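Local coordinates for putative glucoamylase (Bacteroides caccae ATCC 43185, PDB 4QT9), which probably hydrolyses glycosidic bonds of glucose-containing carbohydrates, as a putative glucoamylase built on an alpha/alpha toroid, at residues D134-A139 and N206-M211; S70-M75 and T138-Q143; Y212-A217 and P418-G423. All coordinates share one frame; numbering follows the deposited sequence.

Contact 1 of 3, residues D134-A139 and N206-M211; sequences DLVETA and NECMIM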
ATOM      1  N   ASP A 134      -6.853 -13.615  -1.902  1.00 19.44           N
ATOM      2  CA  ASP A 134      -6.247 -12.818  -0.828  1.00 19.08           C
ATOM      3  C   ASP A 134      -7.025 -11.510  -0.829  1.00 23.86           C
ATOM      4  O   ASP A 134      -6.858 -10.709  -1.761  1.00 24.34           O
ATOM      5  CB  ASP A 134      -4.730 -12.620  -1.114  1.00 19.87           C
ATOM      6  CG  ASP A 134      -4.011 -11.840  -0.029  1.00 31.13           C
ATOM      7  OD1 ASP A 134      -4.608 -10.854   0.505  1.00 33.33           O
ATOM      8  OD2 ASP A 134      -2.868 -12.207   0.302  1.00 30.40           O
ATOM      9  N   LEU A 135      -7.958 -11.332   0.118  1.00 21.68           N
ATOM     10  CA  LEU A 135      -8.854 -10.165   0.101  1.00 21.68           C
ATOM     11  C   LEU A 135      -8.170  -8.823   0.443  1.00 24.87           C
ATOM     12  O   LEU A 135      -8.592  -7.767  -0.046  1.00 25.18           O
ATOM     13  CB  LEU A 135     -10.067 -10.391   1.009  1.00 21.56           C
ATOM     14  CG  LEU A 135     -11.321  -9.595   0.648  1.00 26.08           C
ATOM     15  CD1 LEU A 135     -11.871  -9.998  -0.697  1.00 26.51           C
ATOM     16  CD2 LEU A 135     -12.378  -9.729   1.718  1.00 25.00           C
ATOM     17  N   VAL A 136      -7.109  -8.866   1.224  1.00 21.79           N
ATOM     18  CA  VAL A 136      -6.339  -7.671   1.582  1.00 20.79           C
ATOM     19  C   VAL A 136      -5.637  -7.136   0.336  1.00 23.22           C
ATOM     20  O   VAL A 136      -5.703  -5.951   0.046  1.00 22.74           O
ATOM     21  CB  VAL A 136      -5.344  -8.010   2.702  1.00 24.30           C
ATOM     22  CG1 VAL A 136      -4.400  -6.842   2.971  1.00 23.57           C
ATOM     23  CG2 VAL A 136      -6.094  -8.419   3.961  1.00 23.85           C
ATOM     24  N   GLU A 137      -4.996  -8.017  -0.416  1.00 21.51           N
ATOM     25  CA  GLU A 137      -4.313  -7.672  -1.655  1.00 22.26           C
ATOM     26  C   GLU A 137      -5.314  -7.190  -2.716  1.00 24.49           C
ATOM     27  O   GLU A 137      -5.028  -6.236  -3.445  1.00 22.99           O
ATOM     28  CB  GLU A 137      -3.529  -8.888  -2.141  1.00 24.59           C
ATOM     29  CG  GLU A 137      -2.242  -9.090  -1.363  1.00 36.79           C
ATOM     30  CD  GLU A 137      -1.087  -8.265  -1.895  1.00 64.04           C
ATOM     31  OE1 GLU A 137      -0.534  -8.629  -2.962  1.00 69.08           O
ATOM     32  OE2 GLU A 137      -0.762  -7.232  -1.266  1.00 50.29           O
ATOM     33  N   THR A 138      -6.511  -7.793  -2.744  1.00 21.96           N
ATOM     34  CA  THR A 138      -7.604  -7.386  -3.649  1.00 20.99           C
ATOM     35  C   THR A 138      -8.036  -5.930  -3.338  1.00 21.34           C
ATOM     36  O   THR A 138      -8.236  -5.129  -4.253  1.00 18.62           O
ATOM     37  CB  THR A 138      -8.783  -8.360  -3.538  1.00 23.96           C
ATOM     38  OG1 THR A 138      -8.342  -9.648  -3.942  1.00 25.62           O
ATOM     39  CG2 THR A 138      -9.978  -7.939  -4.393  1.00 21.18           C
ATOM     40  N   ALA A 139      -8.098  -5.592  -2.047  1.00 18.92           N
ATOM     41  CA  ALA A 139      -8.501  -4.267  -1.587  1.00 18.57           C
ATOM     42  C   ALA A 139      -7.497  -3.192  -2.040  1.00 22.14           C
ATOM     43  O   ALA A 139      -7.924  -2.136  -2.510  1.00 22.97           O
ATOM     44  CB  ALA A 139      -8.642  -4.272  -0.094  1.00 18.02           C
ATOM     45  N   ASN A 206      -4.573  -2.795  11.933  1.00 21.62           N
ATOM     46  CA  ASN A 206      -3.444  -3.254  11.113  1.00 22.04           C
ATOM     47  C   ASN A 206      -3.574  -2.519   9.772  1.00 26.01           C
ATOM     48  O   ASN A 206      -4.404  -1.630   9.645  1.00 27.13           O
ATOM     49  CB  ASN A 206      -3.319  -4.821  11.005  1.00 18.59           C
ATOM     50  CG  ASN A 206      -4.501  -5.525  10.386  1.00 36.76           C
ATOM     51  OD1 ASN A 206      -5.258  -4.954   9.611  1.00 26.12           O
ATOM     52  ND2 ASN A 206      -4.689  -6.789  10.707  1.00 31.09           N
ATOM     53  N   GLU A 207      -2.792  -2.874   8.781  1.00 24.14           N
ATOM     54  CA  GLU A 207      -2.784  -2.205   7.467  1.00 22.74           C
ATOM     55  C   GLU A 207      -4.078  -2.416   6.613  1.00 28.36           C
ATOM     56  O   GLU A 207      -4.165  -1.836   5.523  1.00 28.58           O
ATOM     57  CB  GLU A 207      -1.569  -2.711   6.675  1.00 22.21           C
ATOM     58  CG  GLU A 207      -1.724  -4.123   6.135  1.00 25.74           C
ATOM     59  CD  GLU A 207      -1.294  -5.275   7.020  1.00 41.98           C
ATOM     60  OE1 GLU A 207      -1.538  -5.212   8.243  1.00 33.48           O
ATOM     61  OE2 GLU A 207      -0.739  -6.263   6.485  1.00 45.02           O
ATOM     62  N   CYS A 208      -5.043  -3.246   7.076  1.00 25.32           N
ATOM     63  CA  CYS A 208      -6.190  -3.709   6.263  1.00 25.40           C
ATOM     64  C   CYS A 208      -7.493  -2.902   6.364  1.00 29.03           C
ATOM     65  O   CYS A 208      -8.482  -3.409   5.859  1.00 29.80           O
ATOM     66  CB  CYS A 208      -6.466  -5.184   6.558  1.00 26.23           C
ATOM     67  SG  CYS A 208      -4.984  -6.231   6.514  1.00 31.39           S
HETATM   68  N   MSE A 209      -7.530  -1.677   6.945  1.00 23.61           N
HETATM   69  CA  MSE A 209      -8.801  -0.954   7.102  1.00 21.29           C
HETATM   70  C   MSE A 209      -9.571  -0.725   5.768  1.00 25.64           C
HETATM   71  O   MSE A 209     -10.777  -0.955   5.748  1.00 25.67           O
HETATM   72  CB  MSE A 209      -8.631   0.392   7.836  1.00 21.67           C
HETATM   73  CG  MSE A 209      -9.974   1.033   8.239  1.00 26.50           C
HETATM   74 SE   MSE A 209      -9.687   2.520   9.470  0.75 31.88          SE
HETATM   75  CE  MSE A 209      -9.299   3.885   8.213  1.00 28.28           C
ATOM     76  N   ILE A 210      -8.888  -0.292   4.680  1.00 23.02           N
ATOM     77  CA  ILE A 210      -9.499  -0.009   3.375  1.00 21.92           C
ATOM     78  C   ILE A 210     -10.259  -1.255   2.832  1.00 25.13           C
ATOM     79  O   ILE A 210     -11.218  -1.115   2.069  1.00 23.87           O
ATOM     80  CB  ILE A 210      -8.445   0.559   2.350  1.00 25.51           C
ATOM     81  CG1 ILE A 210      -9.091   1.332   1.169  1.00 25.64           C
ATOM     82  CG2 ILE A 210      -7.467  -0.512   1.820  1.00 26.05           C
ATOM     83  CD1 ILE A 210     -10.016   2.555   1.585  1.00 32.22           C
HETATM   84  N   MSE A 211      -9.850  -2.463   3.242  1.00 21.06           N
HETATM   85  CA  MSE A 211     -10.544  -3.690   2.809  1.00 19.41           C
HETATM   86  C   MSE A 211     -12.007  -3.719   3.350  1.00 23.44           C
HETATM   87  O   MSE A 211     -12.913  -4.085   2.613  1.00 22.42           O
HETATM   88  CB  MSE A 211      -9.757  -4.933   3.256  1.00 19.56           C
HETATM   89  CG  MSE A 211     -10.370  -6.231   2.766  1.00 23.79           C
HETATM   90 SE   MSE A 211      -9.752  -7.700   3.878  0.75 28.83          SE
HETATM   91  CE  MSE A 211     -10.097  -6.973   5.589  1.00 25.14           C
TER

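Contact 2 of 3, residues S70-M75 and T138-Q143; sequences SGFGIM and TAFLMQ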
ATOM      1  N   SER A  70       0.568  -3.775  -7.367  1.00 20.83           N
ATOM      2  CA  SER A  70       0.080  -3.289  -8.657  1.00 20.83           C
ATOM      3  C   SER A  70      -0.974  -2.188  -8.469  1.00 25.13           C
ATOM      4  O   SER A  70      -1.015  -1.283  -9.293  1.00 25.23           O
ATOM      5  CB  SER A  70      -0.465  -4.422  -9.505  1.00 23.47           C
ATOM      6  OG  SER A  70       0.647  -5.138 -10.017  1.00 27.29           O
ATOM      7  N   GLY A  71      -1.765  -2.240  -7.384  1.00 22.28           N
ATOM      8  CA  GLY A  71      -2.726  -1.190  -7.037  1.00 22.71           C
ATOM      9  C   GLY A  71      -1.995   0.121  -6.768  1.00 27.78           C
ATOM     10  O   GLY A  71      -2.353   1.179  -7.303  1.00 26.86           O
ATOM     11  N   PHE A  72      -0.900   0.036  -5.988  1.00 25.44           N
ATOM     12  CA  PHE A  72      -0.008   1.171  -5.706  1.00 25.35           C
ATOM     13  C   PHE A  72       0.642   1.651  -6.988  1.00 26.64           C
ATOM     14  O   PHE A  72       0.762   2.848  -7.196  1.00 28.15           O
ATOM     15  CB  PHE A  72       1.086   0.800  -4.689  1.00 26.85           C
ATOM     16  CG  PHE A  72       0.649   0.178  -3.382  1.00 28.86           C
ATOM     17  CD1 PHE A  72      -0.686   0.202  -2.987  1.00 31.10           C
ATOM     18  CD2 PHE A  72       1.570  -0.460  -2.558  1.00 31.52           C
ATOM     19  CE1 PHE A  72      -1.087  -0.377  -1.781  1.00 33.12           C
ATOM     20  CE2 PHE A  72       1.170  -1.039  -1.351  1.00 34.95           C
ATOM     21  CZ  PHE A  72      -0.155  -0.982  -0.962  1.00 33.49           C
ATOM     22  N   GLY A  73       1.053   0.710  -7.819  1.00 22.68           N
ATOM     23  CA  GLY A  73       1.713   0.963  -9.102  1.00 23.86           C
ATOM     24  C   GLY A  73       0.858   1.665 -10.129  1.00 28.46           C
ATOM     25  O   GLY A  73       1.334   2.560 -10.836  1.00 28.85           O
ATOM     26  N   ILE A  74      -0.413   1.257 -10.214  1.00 24.33           N
ATOM     27  CA  ILE A  74      -1.421   1.838 -11.090  1.00 24.53           C
ATOM     28  C   ILE A  74      -1.606   3.351 -10.699  1.00 25.93           C
ATOM     29  O   ILE A  74      -1.657   4.209 -11.591  1.00 24.35           O
ATOM     30  CB  ILE A  74      -2.698   0.958 -10.912  1.00 28.01           C
ATOM     31  CG1 ILE A  74      -2.737  -0.176 -11.937  1.00 29.04           C
ATOM     32  CG2 ILE A  74      -3.992   1.733 -10.848  1.00 29.45           C
ATOM     33  CD1 ILE A  74      -3.644  -1.396 -11.484  1.00 35.33           C
HETATM   34  N   MSE A  75      -1.636   3.654  -9.366  1.00 20.84           N
HETATM   35  CA  MSE A  75      -1.764   5.012  -8.798  1.00 18.82           C
HETATM   36  C   MSE A  75      -0.498   5.800  -9.086  1.00 25.17           C
HETATM   37  O   MSE A  75      -0.554   6.989  -9.388  1.00 26.59           O
HETATM   38  CB  MSE A  75      -2.018   4.954  -7.281  1.00 17.96           C
HETATM   39  CG  MSE A  75      -3.391   4.455  -6.937  1.00 21.35           C
HETATM   40 SE   MSE A  75      -3.565   4.254  -5.009  0.75 24.82          SE
HETATM   41  CE  MSE A  75      -5.201   5.360  -4.750  1.00 21.80           C
ATOM     42  N   THR A 138      -6.511  -7.793  -2.744  1.00 21.96           N
ATOM     43  CA  THR A 138      -7.604  -7.386  -3.649  1.00 20.99           C
ATOM     44  C   THR A 138      -8.036  -5.930  -3.338  1.00 21.34           C
ATOM     45  O   THR A 138      -8.236  -5.129  -4.253  1.00 18.62           O
ATOM     46  CB  THR A 138      -8.783  -8.360  -3.538  1.00 23.96           C
ATOM     47  OG1 THR A 138      -8.342  -9.648  -3.942  1.00 25.62           O
ATOM     48  CG2 THR A 138      -9.978  -7.939  -4.393  1.00 21.18           C
ATOM     49  N   ALA A 139      -8.098  -5.592  -2.047  1.00 18.92           N
ATOM     50  CA  ALA A 139      -8.501  -4.267  -1.587  1.00 18.57           C
ATOM     51  C   ALA A 139      -7.497  -3.192  -2.040  1.00 22.14           C
ATOM     52  O   ALA A 139      -7.924  -2.136  -2.510  1.00 22.97           O
ATOM     53  CB  ALA A 139      -8.642  -4.272  -0.094  1.00 18.02           C
ATOM     54  N   PHE A 140      -6.183  -3.464  -1.922  1.00 18.55           N
ATOM     55  CA  PHE A 140      -5.109  -2.568  -2.371  1.00 18.33           C
ATOM     56  C   PHE A 140      -5.143  -2.409  -3.897  1.00 19.78           C
ATOM     57  O   PHE A 140      -4.957  -1.312  -4.388  1.00 21.32           O
ATOM     58  CB  PHE A 140      -3.724  -3.046  -1.889  1.00 19.64           C
ATOM     59  CG  PHE A 140      -3.586  -3.014  -0.374  1.00 19.95           C
ATOM     60  CD1 PHE A 140      -4.132  -1.976   0.370  1.00 21.17           C
ATOM     61  CD2 PHE A 140      -2.929  -4.033   0.300  1.00 21.96           C
ATOM     62  CE1 PHE A 140      -4.044  -1.966   1.759  1.00 22.66           C
ATOM     63  CE2 PHE A 140      -2.818  -4.010   1.697  1.00 24.63           C
ATOM     64  CZ  PHE A 140      -3.387  -2.986   2.421  1.00 22.08           C
ATOM     65  N   LEU A 141      -5.463  -3.443  -4.629  1.00 17.13           N
ATOM     66  CA  LEU A 141      -5.611  -3.321  -6.092  1.00 17.20           C
ATOM     67  C   LEU A 141      -6.836  -2.472  -6.435  1.00 22.66           C
ATOM     68  O   LEU A 141      -6.759  -1.603  -7.324  1.00 23.15           O
ATOM     69  CB  LEU A 141      -5.714  -4.717  -6.735  1.00 17.08           C
ATOM     70  CG  LEU A 141      -5.908  -4.817  -8.264  1.00 21.83           C
ATOM     71  CD1 LEU A 141      -4.728  -4.189  -9.070  1.00 21.71           C
ATOM     72  CD2 LEU A 141      -6.009  -6.257  -8.678  1.00 26.38           C
HETATM   73  N   MSE A 142      -7.974  -2.729  -5.743  1.00 19.19           N
HETATM   74  CA  MSE A 142      -9.223  -2.016  -6.034  1.00 17.14           C
HETATM   75  C   MSE A 142      -9.120  -0.545  -5.650  1.00 24.34           C
HETATM   76  O   MSE A 142      -9.645   0.284  -6.378  1.00 27.75           O
HETATM   77  CB  MSE A 142     -10.426  -2.675  -5.343  1.00 18.57           C
HETATM   78  CG  MSE A 142     -10.839  -3.981  -5.981  1.00 22.82           C
HETATM   79 SE   MSE A 142     -11.411  -3.749  -7.816  0.75 29.17          SE
HETATM   80  CE  MSE A 142     -11.987  -1.880  -7.875  1.00 28.21           C
ATOM     81  N   GLN A 143      -8.397  -0.210  -4.567  1.00 20.70           N
ATOM     82  CA  GLN A 143      -8.185   1.191  -4.181  1.00 22.32           C
ATOM     83  C   GLN A 143      -7.524   1.969  -5.379  1.00 26.94           C
ATOM     84  O   GLN A 143      -7.947   3.081  -5.716  1.00 26.39           O
ATOM     85  CB  GLN A 143      -7.326   1.271  -2.903  1.00 24.03           C
ATOM     86  CG  GLN A 143      -6.981   2.694  -2.452  1.00 26.80           C
ATOM     87  CD  GLN A 143      -6.218   2.781  -1.149  1.00 37.96           C
ATOM     88  OE1 GLN A 143      -6.499   3.652  -0.310  1.00 37.49           O
ATOM     89  NE2 GLN A 143      -5.214   1.924  -0.957  1.00 25.24           N
TER

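Contact 3 of 3, residues Y212-A217 and P418-G423; sequences YILAAA and PDVQAG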
ATOM      1  N   TYR A 212     -12.222  -3.315   4.619  1.00 20.83           N
ATOM      2  CA  TYR A 212     -13.571  -3.203   5.202  1.00 18.51           C
ATOM      3  C   TYR A 212     -14.335  -2.035   4.592  1.00 22.41           C
ATOM      4  O   TYR A 212     -15.544  -2.143   4.434  1.00 21.20           O
ATOM      5  CB  TYR A 212     -13.481  -3.003   6.732  1.00 18.74           C
ATOM      6  CG  TYR A 212     -13.343  -4.303   7.484  1.00 18.65           C
ATOM      7  CD1 TYR A 212     -14.463  -5.029   7.867  1.00 20.53           C
ATOM      8  CD2 TYR A 212     -12.091  -4.829   7.781  1.00 18.46           C
ATOM      9  CE1 TYR A 212     -14.338  -6.255   8.516  1.00 22.86           C
ATOM     10  CE2 TYR A 212     -11.955  -6.067   8.410  1.00 19.00           C
ATOM     11  CZ  TYR A 212     -13.084  -6.780   8.767  1.00 24.50           C
ATOM     12  OH  TYR A 212     -12.971  -7.974   9.433  1.00 25.02           O
ATOM     13  N   ILE A 213     -13.663  -0.895   4.287  1.00 21.27           N
ATOM     14  CA  ILE A 213     -14.371   0.260   3.679  1.00 20.59           C
ATOM     15  C   ILE A 213     -14.880  -0.146   2.266  1.00 23.76           C
ATOM     16  O   ILE A 213     -16.053   0.080   1.968  1.00 23.15           O
ATOM     17  CB  ILE A 213     -13.504   1.555   3.669  1.00 22.91           C
ATOM     18  CG1 ILE A 213     -13.406   2.142   5.119  1.00 23.79           C
ATOM     19  CG2 ILE A 213     -14.050   2.612   2.683  1.00 23.17           C
ATOM     20  CD1 ILE A 213     -12.168   2.831   5.386  1.00 26.33           C
ATOM     21  N   LEU A 214     -14.033  -0.783   1.437  1.00 20.07           N
ATOM     22  CA  LEU A 214     -14.427  -1.247   0.083  1.00 19.32           C
ATOM     23  C   LEU A 214     -15.457  -2.386   0.151  1.00 23.20           C
ATOM     24  O   LEU A 214     -16.370  -2.421  -0.665  1.00 23.19           O
ATOM     25  CB  LEU A 214     -13.199  -1.682  -0.707  1.00 19.55           C
ATOM     26  CG  LEU A 214     -12.233  -0.562  -1.065  1.00 22.91           C
ATOM     27  CD1 LEU A 214     -10.983  -1.124  -1.676  1.00 23.17           C
ATOM     28  CD2 LEU A 214     -12.900   0.488  -1.981  1.00 24.00           C
ATOM     29  N   ALA A 215     -15.357  -3.274   1.160  1.00 22.16           N
ATOM     30  CA  ALA A 215     -16.340  -4.338   1.368  1.00 23.13           C
ATOM     31  C   ALA A 215     -17.724  -3.742   1.603  1.00 25.53           C
ATOM     32  O   ALA A 215     -18.682  -4.233   1.036  1.00 25.52           O
ATOM     33  CB  ALA A 215     -15.944  -5.204   2.543  1.00 24.27           C
ATOM     34  N   ALA A 216     -17.809  -2.638   2.354  1.00 22.64           N
ATOM     35  CA  ALA A 216     -19.052  -1.925   2.645  1.00 23.90           C
ATOM     36  C   ALA A 216     -19.523  -1.077   1.459  1.00 26.05           C
ATOM     37  O   ALA A 216     -20.703  -0.807   1.349  1.00 24.18           O
ATOM     38  CB  ALA A 216     -18.859  -1.035   3.862  1.00 24.96           C
ATOM     39  N   ALA A 217     -18.594  -0.636   0.608  1.00 25.00           N
ATOM     40  CA  ALA A 217     -18.846   0.212  -0.570  1.00 25.90           C
ATOM     41  C   ALA A 217     -19.380  -0.554  -1.791  1.00 27.22           C
ATOM     42  O   ALA A 217     -19.954   0.071  -2.689  1.00 27.72           O
ATOM     43  CB  ALA A 217     -17.555   0.917  -0.965  1.00 26.61           C
ATOM     44  N   PRO A 418     -18.565   7.498  -6.113  1.00 24.10           N
ATOM     45  CA  PRO A 418     -19.857   7.422  -5.402  1.00 24.82           C
ATOM     46  C   PRO A 418     -20.038   6.173  -4.543  1.00 29.13           C
ATOM     47  O   PRO A 418     -20.666   6.287  -3.503  1.00 28.70           O
ATOM     48  CB  PRO A 418     -20.914   7.470  -6.506  1.00 27.04           C
ATOM     49  CG  PRO A 418     -20.176   7.823  -7.748  1.00 31.94           C
ATOM     50  CD  PRO A 418     -18.746   7.517  -7.580  1.00 26.61           C
ATOM     51  N   ASP A 419     -19.457   5.019  -4.917  1.00 25.15           N
ATOM     52  CA  ASP A 419     -19.583   3.808  -4.087  1.00 24.42           C
ATOM     53  C   ASP A 419     -18.753   3.925  -2.808  1.00 26.66           C
ATOM     54  O   ASP A 419     -19.167   3.450  -1.740  1.00 24.90           O
ATOM     55  CB  ASP A 419     -19.155   2.556  -4.868  1.00 25.33           C
ATOM     56  CG  ASP A 419     -20.071   2.223  -6.025  1.00 31.54           C
ATOM     57  OD1 ASP A 419     -21.267   2.608  -5.968  1.00 32.46           O
ATOM     58  OD2 ASP A 419     -19.591   1.590  -7.003  1.00 29.68           O
ATOM     59  N   VAL A 420     -17.579   4.558  -2.924  1.00 21.48           N
ATOM     60  CA  VAL A 420     -16.701   4.779  -1.787  1.00 19.79           C
ATOM     61  C   VAL A 420     -17.399   5.702  -0.807  1.00 23.59           C
ATOM     62  O   VAL A 420     -17.389   5.425   0.392  1.00 24.16           O
ATOM     63  CB  VAL A 420     -15.301   5.306  -2.211  1.00 21.94           C
ATOM     64  CG1 VAL A 420     -14.470   5.682  -0.968  1.00 21.81           C
ATOM     65  CG2 VAL A 420     -14.568   4.249  -3.022  1.00 21.37           C
ATOM     66  N   GLN A 421     -18.034   6.773  -1.310  1.00 22.14           N
ATOM     67  CA  GLN A 421     -18.740   7.751  -0.466  1.00 24.44           C
ATOM     68  C   GLN A 421     -19.921   7.114   0.284  1.00 28.36           C
ATOM     69  O   GLN A 421     -20.189   7.487   1.421  1.00 28.06           O
ATOM     70  CB  GLN A 421     -19.234   8.938  -1.298  1.00 27.36           C
ATOM     71  CG  GLN A 421     -18.103   9.751  -1.910  1.00 41.75           C
ATOM     72  CD  GLN A 421     -18.511  11.170  -2.189  1.00 72.17           C
ATOM     73  OE1 GLN A 421     -18.915  11.914  -1.288  1.00 79.66           O
ATOM     74  NE2 GLN A 421     -18.377  11.595  -3.433  1.00 54.07           N
ATOM     75  N   ALA A 422     -20.605   6.150  -0.343  1.00 25.93           N
ATOM     76  CA  ALA A 422     -21.733   5.429   0.266  1.00 25.02           C
ATOM     77  C   ALA A 422     -21.215   4.466   1.343  1.00 29.32           C
ATOM     78  O   ALA A 422     -21.870   4.283   2.380  1.00 26.77           O
ATOM     79  CB  ALA A 422     -22.503   4.664  -0.801  1.00 25.28           C
ATOM     80  N   GLY A 423     -20.060   3.839   1.062  1.00 26.31           N
ATOM     81  CA  GLY A 423     -19.399   2.913   1.973  1.00 25.89           C
ATOM     82  C   GLY A 423     -18.961   3.597   3.253  1.00 29.68           C
ATOM     83  O   GLY A 423     -19.228   3.095   4.350  1.00 30.85           O
TER

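Contact 1 of 3, residues D134-A139 and N206-M211
Ala139 and Met211 mark the tight end of this contact, where the start of helix 135-152 meets the start of helix 209-217. The Ala139 methyl points at the other backbone, its CB 3.5 Å from Met211 CA, and the small side chain lets the two chains come close. Met211, a selenomethionine, has the most surface buried here. With its CG anti to the backbone N (chi1 -176°), the chain runs back along the first turn of the opposite helix: CG lies 3.7 Å from Leu135 O, and SE is 3.9 Å from Leu135 CB, the two side chains crossing at nearly a right angle. Val136 meets the selenium from a direction roughly square to that of Leu135, CG2 3.7 Å from Met211 SE. The same valine straddles the thiol of Cys208 with both methyls, CG2 at 3.5 Å and CG1 at 3.6 Å from SG.

Packing thins toward Ile210, whose CG2 stays 4.4 Å from Ala139 CB, and toward partly exposed Glu207. No hydrogen bond crosses. Asp134 OD1 N-caps its helix through Glu137 N in a nearly straight bond (170°), and Asn206 OD1 accepts from Cys208 N in an Asx turn; outside the segments, Glu137 OE1 accepts from Gly68 N. An acetate near Val136, probably from the crystallisation liquor, may mark a pocket. Buried packing of the first turn of helix 135-152 on the loop and first turn of helix 209-217, near the chain centre, fits the interior of an alpha/alpha toroid.

Contact 2 of 3, residues S70-M75 and T138-Q143
Gly71 and Leu141 bring helices 67-83 and 135-152 together, their CA atoms 3.7 Å apart. The short segments run almost parallel, at 11°, with axes 7.3 Å from each other, a close approach made possible by the bare glycine backbone. The polar component across this seam is weak: Gly71 CA lies 3.5 Å from Phe140 O, a CA-H...O contact with an angle of 159° at the hydrogen. No conventional hydrogen bond links the segments.

The aromatic component is Phe72 with Phe140. Their side chains lie side by side and point the same way, because the helices run nearly parallel and both CG atoms are anti to their own carbonyl carbons. The ring planes make 56° and the centroids are 5.5 Å apart. Phe72 CZ sits over one face of the Phe140 ring, displaced toward its rim, and Phe72 CE1 reaches Phe140 CB at 3.8 Å. Tyr266 meets both rings edge-to-face.

Aliphatic and methyl-to-backbone packing fills the remainder. Ile74 CD1 approaches Leu141 CD1 at 3.8 Å, and the CE methyl of selenomethionine Met75 comes crosswise to the extended Gln143 chain, 3.9 Å from its CG and 3.7 Å from Gln143 O. The amide of that glutamine is occupied outside the pair: OE1 accepts from Gly270 N and NE2 donates to Tyr266 O.

Two near-parallel buried helices with another helix, 88-104, between them in sequence are consistent with neighbouring inner helices of an alpha/alpha toroid.

Contact 3 of 3, residues Y212-A217 and P418-G423
Ala217 and Gly423 meet with their CA atoms 3.8 Å apart, where the C-terminal end of helix 209-217 crosses helix 418-426. The axes of the two short segments make an angle of 105° and pass 7.8 Å from each other, so the helices touch over a small patch rather than along their lengths.

Ala217 has the most surface buried. Its methyl points into the other helix and stops 3.1 Å from Asp419 O, a short carbon-to-oxygen distance that marks tight packing; the same CB is 4.0 Å from Val420 CA. The alanine carbonyl also takes part, with Ala217 O 3.4 Å from Asp419 CB. These are van der Waals contacts, and no hydrogen bond joins the segments.

Gly423 comes second. Having no side chain, it lets its backbone settle against the opposite helix, its CA 4.0 Å from Ala216 O and somewhat farther from Ile213 O. Ala216 O itself accepts a hydrogen bond from NZ of Lys426, three residues beyond Gly423 on helix 418-426, which adds a polar tie beside the close backbone packing.

Val420 is third and works through its branch: CG2 lies 4.2 Å from Leu214 CD2. The leucine starts out pointing away from this helix, and only the end of its side chain returns to touch the valine. Asp419, partly exposed, holds CG anti to its carbonyl carbon (chi1 -66°) and directs its carboxylate to Trp170, whose NE1 donates to OD2.

Around this crossing, Leu146 of helix 135-152 touches both Leu214 and Val420, Phe414 of helix 409-415 packs against the same two residues, and Pro219, in the loop after helix 209-217, lies against Asp419. Helix 418-426 thus rests across the end of helix 209-217, with helices 135-152 and 409-415 each packing on the Leu214-Val420 pair.

Overall arrangement
Contacts 1 and 2 lie deep in the chain, their centres about 9 and 7 Å from the centre of the chain, whereas contact 3, although buried where it touches, has its centre about 18 Å from that point and has exposed residues on helix 418-426. Helix 135-152 serves contacts 1 and 2, which share Thr138 and Ala139; helix 209-217 serves contacts 1 and 3. The elements also meet directly, with Ala139 O 3.3 Å from Leu214 CD1 and Ile210 CG2 3.7 Å from Phe140 CE1. The chemistry differs: aliphatic groups around a thiol in contact 1, aromatic rings and a glycine seam in contact 2, and small residues against backbone in contact 3.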